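Local coordinates for uncharacterized protein (Bacteroides dorei DSM 17855, PDB 5TGF) that probably acts as a serine beta-lactamase-like hydrolase of the penicillin-binding-protein fold and can bind calcium, although its natural substrate is not established, at residues A177-T182 against R226-P231; Y218-S223 against T233-Q238; G69-R74 against E160-K165. All coordinates share one frame; numbering follows the deposited sequence.

Contact 1: residues A177-T182 against R226-P231; sequences APLGMT and REILKP
The carbonyl O of Gly-221 accepts two hydrogen bonds, from Ile-228 N and from the next amide, Leu-229 N, and Ile-228 is the residue that meets both Pro-178 and Leu-179. Two backbone donors on one oxygen fix the chain where it leaves strand 226-227, which probably helps to orient the isoleucine. Across the contact there is no hydrogen bond. The longer arm of Ile-228, CG1, runs anti to the carbonyl carbon (chi1 -55°) and carries CD1 to within 3.7 Å of Pro-178 CB. One atom back, Ile-228 CG1 lies 4.1 Å from Leu-179 CD2, so one arm of Ile-228 serves both Pro-178 and Leu-179 at the helix end. Arg-226 meets the same proline CB from a direction roughly at right angles to the isoleucine. Its chain bends at chi3 (56°) and brings one face of the guanidinium against Pro-178 CB, which sits 3.6 Å above the plane and offset toward the rim; this is van der Waals contact. Just beyond, Gly-180 closes helix 167-179 with a Schellman motif, Gly-180 N bonding Ala-177 O at 3.1 Å. The contact thus docks the last turn of that helix on the small hairpin 222-227, while Met-216 of helix 207-218 touches both Leu-179 and Ile-228.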
loop_
_atom_site.group_PDB
_atom_site.type_symbol
_atom_site.label_atom_id
_atom_site.label_comp_id
_atom_site.label_asym_id
_atom_site.label_seq_id
_atom_site.Cartn_x
_atom_site.Cartn_y
_atom_site.Cartn_z
ATOM N N ALA A 177 10.060 2.469 14.481
ATOM C CA ALA A 177 11.176 2.853 15.348
ATOM C C ALA A 177 12.561 2.840 14.652
ATOM O O ALA A 177 13.245 3.836 14.684
ATOM C CB ALA A 177 11.175 2.019 16.609
ATOM N N PRO A 178 12.923 1.760 13.940
ATOM C CA PRO A 178 14.233 1.758 13.269
ATOM C C PRO A 178 14.395 2.810 12.182
ATOM O O PRO A 178 15.507 3.298 11.960
ATOM C CB PRO A 178 14.318 0.374 12.652
ATOM C CG PRO A 178 13.319 -0.452 13.353
ATOM C CD PRO A 178 12.253 0.459 13.838
ATOM N N LEU A 179 13.287 3.233 11.580
ATOM C CA LEU A 179 13.304 4.311 10.573
ATOM C C LEU A 179 13.073 5.720 11.131
ATOM O O LEU A 179 13.135 6.697 10.395
ATOM C CB LEU A 179 12.281 4.024 9.464
ATOM C CG LEU A 179 12.623 2.804 8.603
ATOM C CD1 LEU A 179 11.545 2.542 7.571
ATOM C CD2 LEU A 179 13.991 2.910 7.939
ATOM N N GLY A 180 12.741 5.836 12.412
ATOM C CA GLY A 180 12.428 7.115 12.993
ATOM C C GLY A 180 11.095 7.705 12.544
ATOM O O GLY A 180 10.926 8.930 12.518
HETATM N N MSE A 181 10.139 6.836 12.196
HETATM C CA MSE A 181 8.778 7.267 11.924
HETATM C C MSE A 181 8.103 7.475 13.281
HETATM O O MSE A 181 7.894 6.517 14.007
HETATM C CB MSE A 181 8.029 6.215 11.103
HETATM C CG MSE A 181 8.595 6.062 9.678
HETATM SE SE MSE A 181 7.847 4.396 8.919
HETATM C CE MSE A 181 6.047 5.008 8.463
ATOM N N THR A 182 7.766 8.698 13.639
ATOM C CA THR A 182 7.269 8.933 15.019
ATOM C C THR A 182 5.816 9.289 15.156
ATOM O O THR A 182 5.331 9.436 16.291
ATOM C CB THR A 182 8.083 10.024 15.730
ATOM O OG1 THR A 182 8.074 11.196 14.933
ATOM C CG2 THR A 182 9.522 9.512 15.950
ATOM N N ARG A 226 21.813 -0.364 8.851
ATOM C CA ARG A 226 20.869 -1.404 9.264
ATOM C C ARG A 226 20.170 -2.045 8.064
ATOM O O ARG A 226 19.831 -1.366 7.096
ATOM C CB ARG A 226 19.814 -0.826 10.222
ATOM C CG ARG A 226 20.378 -0.072 11.417
ATOM C CD ARG A 226 19.300 0.301 12.439
ATOM N NE ARG A 226 18.536 -0.858 12.921
ATOM C CZ ARG A 226 17.692 -0.839 13.956
ATOM N NH1 ARG A 226 17.484 0.272 14.661
ATOM N NH2 ARG A 226 17.052 -1.950 14.302
ATOM N N GLU A 227 19.940 -3.349 8.154
ATOM C CA GLU A 227 19.123 -4.085 7.211
ATOM C C GLU A 227 17.695 -4.172 7.765
ATOM O O GLU A 227 17.401 -5.005 8.608
ATOM C CB GLU A 227 19.697 -5.487 7.004
ATOM C CG GLU A 227 19.129 -6.202 5.795
ATOM C CD GLU A 227 19.973 -7.397 5.352
ATOM O OE1 GLU A 227 19.789 -8.468 5.957
ATOM O OE2 GLU A 227 20.808 -7.266 4.412
ATOM N N ILE A 228 16.812 -3.314 7.285
ATOM C CA ILE A 228 15.434 -3.276 7.815
ATOM C C ILE A 228 14.612 -4.396 7.176
ATOM O O ILE A 228 13.868 -5.110 7.849
ATOM C CB ILE A 228 14.788 -1.892 7.575
ATOM C CG1 ILE A 228 15.670 -0.787 8.154
ATOM C CG2 ILE A 228 13.366 -1.864 8.144
ATOM C CD1 ILE A 228 15.927 -0.941 9.631
ATOM N N LEU A 229 14.788 -4.577 5.879
ATOM C CA LEU A 229 14.305 -5.747 5.170
ATOM C C LEU A 229 15.463 -6.349 4.384
ATOM O O LEU A 229 16.322 -5.628 3.884
ATOM C CB LEU A 229 13.189 -5.328 4.184
ATOM C CG LEU A 229 11.864 -4.894 4.845
ATOM C CD1 LEU A 229 10.972 -4.268 3.766
ATOM C CD2 LEU A 229 11.197 -6.082 5.548
ATOM N N LYS A 230 15.439 -7.658 4.206
ATOM C CA LYS A 230 16.405 -8.298 3.320
ATOM C C LYS A 230 16.170 -7.932 1.856
ATOM O O LYS A 230 15.020 -7.757 1.428
ATOM C CB LYS A 230 16.327 -9.795 3.487
ATOM C CG LYS A 230 16.772 -10.261 4.844
ATOM C CD LYS A 230 17.167 -11.714 4.758
ATOM C CE LYS A 230 17.402 -12.290 6.144
ATOM N NZ LYS A 230 16.307 -13.232 6.479
ATOM N N PRO A 231 17.249 -7.787 1.074
ATOM C CA PRO A 231 17.095 -7.419 -0.329
ATOM C C PRO A 231 16.160 -8.334 -1.079
ATOM O O PRO A 231 15.334 -7.848 -1.878
ATOM C CB PRO A 231 18.521 -7.542 -0.892
ATOM C CG PRO A 231 19.414 -7.388 0.282
ATOM C CD PRO A 231 18.671 -7.995 1.437
#

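Contact 2: residues Y218-S223 against T233-Q238; sequences YHNGRS and TVQTMQ
Val-234 presses a methyl group against a peptide bond whose two residues, Asn-220 and Gly-221, both have positive phi (56° and 94°). They are the central pair of a type I' beta turn from His-219 to Arg-222, closed by Arg-222 N to His-219 O at 3.2 Å. Asn-220 is also the C-prime residue of a Schellman motif that ends helix 207-218, with Gly-221 N reaching back to Met-216 O. One tight reversal therefore stops the helix and starts the hairpin strand 222-223. Val-234 CG2, anti to the carbonyl carbon of its own residue, comes 3.7 Å from Asn-220 C and 3.8 Å from Gly-221 N. The glycine, having no side chain, lets the methyl lie close to the backbone here. This seats helix 231-238 on the turn by shape alone, with no hydrogen bond between the two segments. Met-237, a selenomethionine, points elsewhere and packs on Trp-62, Ala-65 and Ala-66 of helix 60-74, so the same short helix bridges the turn and that longer helix. The amides of Asn-220 and Gln-235 also approach each other, but Asn-220 was modelled in two conformations, so this is doubtful in detail: in the one described, Asn-220 OD1 lies 3.4 Å from Gln-235 OE1, two acceptors that form no bond.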
loop_
_atom_site.group_PDB
_atom_site.type_symbol
_atom_site.label_atom_id
_atom_site.label_comp_id
_atom_site.label_asym_id
_atom_site.label_seq_id
_atom_site.Cartn_x
_atom_site.Cartn_y
_atom_site.Cartn_z
ATOM N N TYR A 218 13.437 2.107 -1.412
ATOM C CA TYR A 218 14.238 2.532 -2.563
ATOM C C TYR A 218 15.674 1.995 -2.474
ATOM O O TYR A 218 16.294 1.705 -3.495
ATOM C CB TYR A 218 14.266 4.061 -2.680
ATOM C CG TYR A 218 15.033 4.517 -3.918
ATOM C CD1 TYR A 218 14.423 4.510 -5.165
ATOM C CD2 TYR A 218 16.363 4.947 -3.838
ATOM C CE1 TYR A 218 15.113 4.876 -6.317
ATOM C CE2 TYR A 218 17.049 5.356 -4.981
ATOM C CZ TYR A 218 16.404 5.295 -6.219
ATOM O OH TYR A 218 17.013 5.697 -7.379
ATOM N N HIS A 219 16.201 1.888 -1.268
ATOM C CA HIS A 219 17.507 1.295 -1.046
ATOM C C HIS A 219 17.461 -0.211 -0.741
ATOM O O HIS A 219 18.345 -0.759 -0.048
ATOM C CB HIS A 219 18.229 2.079 0.039
ATOM C CG HIS A 219 18.578 3.471 -0.373
ATOM N ND1 HIS A 219 19.542 3.745 -1.314
ATOM C CD2 HIS A 219 18.065 4.667 -0.007
ATOM C CE1 HIS A 219 19.619 5.049 -1.501
ATOM N NE2 HIS A 219 18.737 5.633 -0.715
ATOM N N ASN A 220 16.457 -0.900 -1.302
ATOM C CA ASN A 220 16.400 -2.357 -1.244
ATOM C C ASN A 220 16.446 -2.857 0.203
ATOM O O ASN A 220 17.027 -3.905 0.491
ATOM C CB ASN A 220 17.542 -2.963 -2.076
ATOM C CG ASN A 220 17.158 -4.275 -2.736
ATOM O OD1 ASN A 220 16.003 -4.499 -3.098
ATOM N ND2 ASN A 220 18.138 -5.134 -2.936
ATOM N N GLY A 221 15.831 -2.093 1.104
ATOM C CA GLY A 221 15.660 -2.513 2.488
ATOM C C GLY A 221 16.716 -2.049 3.464
ATOM O O GLY A 221 16.600 -2.334 4.659
ATOM N N ARG A 222 17.718 -1.291 3.001
ATOM C CA ARG A 222 18.754 -0.789 3.912
ATOM C C ARG A 222 18.374 0.586 4.406
ATOM O O ARG A 222 17.811 1.389 3.652
ATOM C CB ARG A 222 20.113 -0.685 3.206
ATOM C CG ARG A 222 20.762 -2.012 2.863
ATOM C CD ARG A 222 22.288 -1.874 2.703
ATOM N NE ARG A 222 22.987 -1.732 3.990
ATOM C CZ ARG A 222 23.403 -2.735 4.773
ATOM N NH1 ARG A 222 24.011 -2.464 5.925
ATOM N NH2 ARG A 222 23.253 -4.007 4.410
ATOM N N SER A 223 18.697 0.869 5.664
ATOM C CA SER A 223 18.693 2.241 6.156
ATOM C C SER A 223 19.960 2.502 6.969
ATOM O O SER A 223 20.114 1.962 8.054
ATOM C CB SER A 223 17.469 2.498 7.034
ATOM O OG SER A 223 17.478 3.833 7.510
ATOM N N THR A 233 13.597 -9.915 0.061
ATOM C CA THR A 233 12.229 -9.666 0.522
ATOM C C THR A 233 11.629 -8.478 -0.230
ATOM O O THR A 233 10.521 -8.580 -0.746
ATOM C CB THR A 233 12.245 -9.441 2.018
ATOM O OG1 THR A 233 12.756 -10.633 2.642
ATOM C CG2 THR A 233 10.831 -9.085 2.551
ATOM N N VAL A 234 12.401 -7.403 -0.351
ATOM C CA VAL A 234 11.966 -6.256 -1.151
ATOM C C VAL A 234 11.705 -6.665 -2.609
ATOM O O VAL A 234 10.693 -6.237 -3.216
ATOM C CB VAL A 234 12.948 -5.069 -1.069
ATOM C CG1 VAL A 234 12.404 -3.899 -1.867
ATOM C CG2 VAL A 234 13.185 -4.650 0.380
ATOM N N GLN A 235 12.595 -7.488 -3.184
ATOM C CA GLN A 235 12.405 -7.962 -4.548
ATOM C C GLN A 235 11.118 -8.783 -4.712
ATOM O O GLN A 235 10.347 -8.577 -5.666
ATOM C CB GLN A 235 13.615 -8.746 -5.046
ATOM C CG GLN A 235 14.823 -7.866 -5.317
ATOM C CD GLN A 235 14.516 -6.741 -6.310
ATOM O OE1 GLN A 235 14.460 -5.560 -5.939
ATOM N NE2 GLN A 235 14.258 -7.111 -7.567
ATOM N N THR A 236 10.852 -9.649 -3.749
ATOM C CA THR A 236 9.636 -10.481 -3.761
ATOM C C THR A 236 8.375 -9.598 -3.622
ATOM O O THR A 236 7.385 -9.848 -4.298
ATOM C CB THR A 236 9.677 -11.541 -2.647
ATOM O OG1 THR A 236 10.740 -12.478 -2.943
ATOM C CG2 THR A 236 8.347 -12.309 -2.546
HETATM N N MSE A 237 8.443 -8.550 -2.799
HETATM C CA MSE A 237 7.316 -7.630 -2.658
HETATM C C MSE A 237 6.980 -6.946 -3.975
HETATM O O MSE A 237 5.833 -6.521 -4.192
HETATM C CB MSE A 237 7.628 -6.576 -1.578
HETATM C CG MSE A 237 7.621 -7.093 -0.122
HETATM SE SE MSE A 237 8.425 -5.699 1.032
HETATM C CE MSE A 237 6.974 -4.342 0.892
ATOM N N GLN A 238 8.001 -6.716 -4.789
ATOM C CA GLN A 238 7.884 -6.018 -6.087
ATOM C C GLN A 238 7.677 -6.927 -7.288
ATOM O O GLN A 238 7.485 -6.428 -8.408
ATOM C CB GLN A 238 9.116 -5.119 -6.283
ATOM C CG GLN A 238 9.230 -4.053 -5.218
ATOM C CD GLN A 238 10.446 -3.150 -5.364
ATOM O OE1 GLN A 238 11.188 -3.229 -6.352
ATOM N NE2 GLN A 238 10.596 -2.214 -4.434
#

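Contact 3: residues G69-R74 against E160-K165; sequences GAVVDR and EVAMGK
Val-71 turns CG1 anti to its backbone N (chi1 174°), and Met-163, a selenomethionine, sets CG anti to its carbonyl carbon (chi1 -62°); together these two torsions bring the fork of the valine up to the first methylene beyond CB of the methionine. Met-163 CG sits in the fork, 3.6 Å from Val-71 CG1 and equally 3.6 Å from Val-71 CG2. The bend at chi2 (-71°) only swings SE to 4.2 Å from Val-71 CG1, so it is the methylene that does most of the touching. Ala-162 completes the helix-to-helix meeting, its CB being 3.9 Å from Val-71 CG1. Thus one valine of helix 60-74 is received by two consecutive residues at the end of helix 150-163, just before Gly-164 takes positive phi and breaks the helix.

Helix 167-179 adds to the cluster, with Leu-174 against Val-71 and Leu-170 against Met-163. Leu-77 packs on Val-71 and Thr-75 on Met-163, while Trp-86 touches Ala-162. Val-72, Thr-75 and Leu-77 are calcium ligands observed for this protein, though no calcium is bound to this chain in the model.

Arg-74 extends back along its own helix and gives NH1 to Ala-70 O at 3.1 Å, a fairly straight bond in which the oxygen lies near the guanidinium plane but the donor stands above the carbonyl plane. Thr-75 OG1 is likewise bonded to Val-71 O. The two segments exchange no hydrogen bond or salt bridge. Their close contacts are all between apolar side chains, so the spacing of the helices beside the calcium-binding residues probably depends on the fit of branched and bent side chains, with no directional bond.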
loop_
_atom_site.group_PDB
_atom_site.type_symbol
_atom_site.label_atom_id
_atom_site.label_comp_id
_atom_site.label_asym_id
_atom_site.label_seq_id
_atom_site.Cartn_x
_atom_site.Cartn_y
_atom_site.Cartn_z
ATOM N N GLY A 69 6.864 -8.736 5.782
ATOM C CA GLY A 69 8.182 -9.084 5.270
ATOM C C GLY A 69 9.275 -9.109 6.362
ATOM O O GLY A 69 10.187 -9.950 6.325
ATOM N N ALA A 70 9.222 -8.204 7.311
ATOM C CA ALA A 70 10.212 -8.201 8.406
ATOM C C ALA A 70 10.044 -9.430 9.340
ATOM O O ALA A 70 11.023 -9.976 9.878
ATOM C CB ALA A 70 10.150 -6.903 9.179
ATOM N N VAL A 71 8.818 -9.906 9.460
ATOM C CA VAL A 71 8.538 -11.125 10.195
ATOM C C VAL A 71 9.016 -12.342 9.418
ATOM O O VAL A 71 9.645 -13.252 9.986
ATOM C CB VAL A 71 7.024 -11.224 10.539
ATOM C CG1 VAL A 71 6.683 -12.559 11.166
ATOM C CG2 VAL A 71 6.631 -10.074 11.447
ATOM N N VAL A 72 8.761 -12.369 8.113
ATOM C CA VAL A 72 9.259 -13.437 7.264
ATOM C C VAL A 72 10.791 -13.538 7.355
ATOM O O VAL A 72 11.327 -14.631 7.355
ATOM C CB VAL A 72 8.810 -13.256 5.815
ATOM C CG1 VAL A 72 9.640 -14.096 4.839
ATOM C CG2 VAL A 72 7.315 -13.557 5.704
ATOM N N ASP A 73 11.457 -12.403 7.413
ATOM C CA ASP A 73 12.909 -12.366 7.538
ATOM C C ASP A 73 13.422 -12.998 8.860
ATOM O O ASP A 73 14.540 -13.494 8.896
ATOM C CB ASP A 73 13.419 -10.922 7.407
ATOM C CG ASP A 73 13.368 -10.393 5.963
ATOM O OD1 ASP A 73 13.081 -11.171 5.026
ATOM O OD2 ASP A 73 13.587 -9.177 5.761
ATOM N N ARG A 74 12.630 -12.929 9.921
ATOM C CA ARG A 74 13.047 -13.289 11.303
ATOM C C ARG A 74 12.509 -14.641 11.832
ATOM O O ARG A 74 12.837 -15.027 12.952
ATOM C CB ARG A 74 12.575 -12.219 12.286
ATOM C CG ARG A 74 13.370 -10.944 12.265
ATOM C CD ARG A 74 12.622 -9.863 13.025
ATOM N NE ARG A 74 13.406 -8.644 13.167
ATOM C CZ ARG A 74 13.664 -7.804 12.182
ATOM N NH1 ARG A 74 13.188 -8.014 10.958
ATOM N NH2 ARG A 74 14.387 -6.726 12.428
ATOM N N GLU A 160 1.402 -12.117 13.403
ATOM C CA GLU A 160 1.219 -11.990 14.840
ATOM C C GLU A 160 1.563 -13.313 15.555
ATOM O O GLU A 160 2.232 -13.309 16.588
ATOM C CB GLU A 160 -0.207 -11.598 15.222
ATOM C CG GLU A 160 -0.589 -10.172 14.922
ATOM C CD GLU A 160 -1.951 -9.770 15.490
ATOM O OE1 GLU A 160 -2.764 -10.647 15.874
ATOM O OE2 GLU A 160 -2.224 -8.548 15.576
ATOM N N VAL A 161 1.047 -14.411 15.029
ATOM C CA VAL A 161 1.306 -15.726 15.590
ATOM C C VAL A 161 2.786 -16.109 15.483
ATOM O O VAL A 161 3.363 -16.624 16.425
ATOM C CB VAL A 161 0.361 -16.771 14.969
ATOM C CG1 VAL A 161 0.743 -18.202 15.363
ATOM C CG2 VAL A 161 -1.050 -16.463 15.409
ATOM N N ALA A 162 3.424 -15.762 14.381
ATOM C CA ALA A 162 4.826 -16.123 14.187
ATOM C C ALA A 162 5.746 -15.384 15.153
ATOM O O ALA A 162 6.779 -15.942 15.589
ATOM C CB ALA A 162 5.227 -15.872 12.744
HETATM N N MSE A 163 5.363 -14.166 15.542
HETATM C CA MSE A 163 6.148 -13.366 16.466
HETATM C C MSE A 163 5.696 -13.412 17.910
HETATM O O MSE A 163 6.371 -12.867 18.783
HETATM C CB MSE A 163 6.097 -11.889 16.052
HETATM C CG MSE A 163 6.687 -11.642 14.678
HETATM SE SE MSE A 163 8.644 -11.860 14.783
HETATM C CE MSE A 163 9.101 -10.269 15.828
ATOM N N GLY A 164 4.501 -13.925 18.162
ATOM C CA GLY A 164 3.899 -13.824 19.496
ATOM C C GLY A 164 3.611 -12.410 19.953
ATOM O O GLY A 164 3.685 -12.113 21.149
ATOM N N LYS A 165 3.193 -11.545 19.022
ATOM C CA LYS A 165 3.064 -10.116 19.310
ATOM C C LYS A 165 2.033 -9.504 18.329
ATOM O O LYS A 165 1.968 -9.909 17.184
ATOM C CB LYS A 165 4.419 -9.431 19.105
ATOM C CG LYS A 165 4.607 -8.136 19.841
ATOM C CD LYS A 165 6.078 -7.674 19.769
ATOM C CE LYS A 165 6.162 -6.208 20.183
ATOM N NZ LYS A 165 7.549 -5.653 20.245
#

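In the fold
Contacts 1 and 2 interlock, their centres 11 Å apart: strands 222-223 and 226-227 form one hairpin, and Leu-179 CD2 of contact 1 touches Ser-223 CB of contact 2 at 3.6 Å. Contact 3 lies 15 Å from contact 1 and 17 Å from contact 2, centre to centre, yet Asp-73 links it to both. Its OD2 accepts Lys-230 N at 2.9 Å, and its OD1 bonds Thr-233 OG1 near the start of helix 231-238. Helix 60-74 is therefore common ground. An SxxK pattern straddles its start (Ser-58, Lys-61), consistent with the serine beta-lactamase active site, whereas contact 3 occupies its far end, next to the calcium-binding residues.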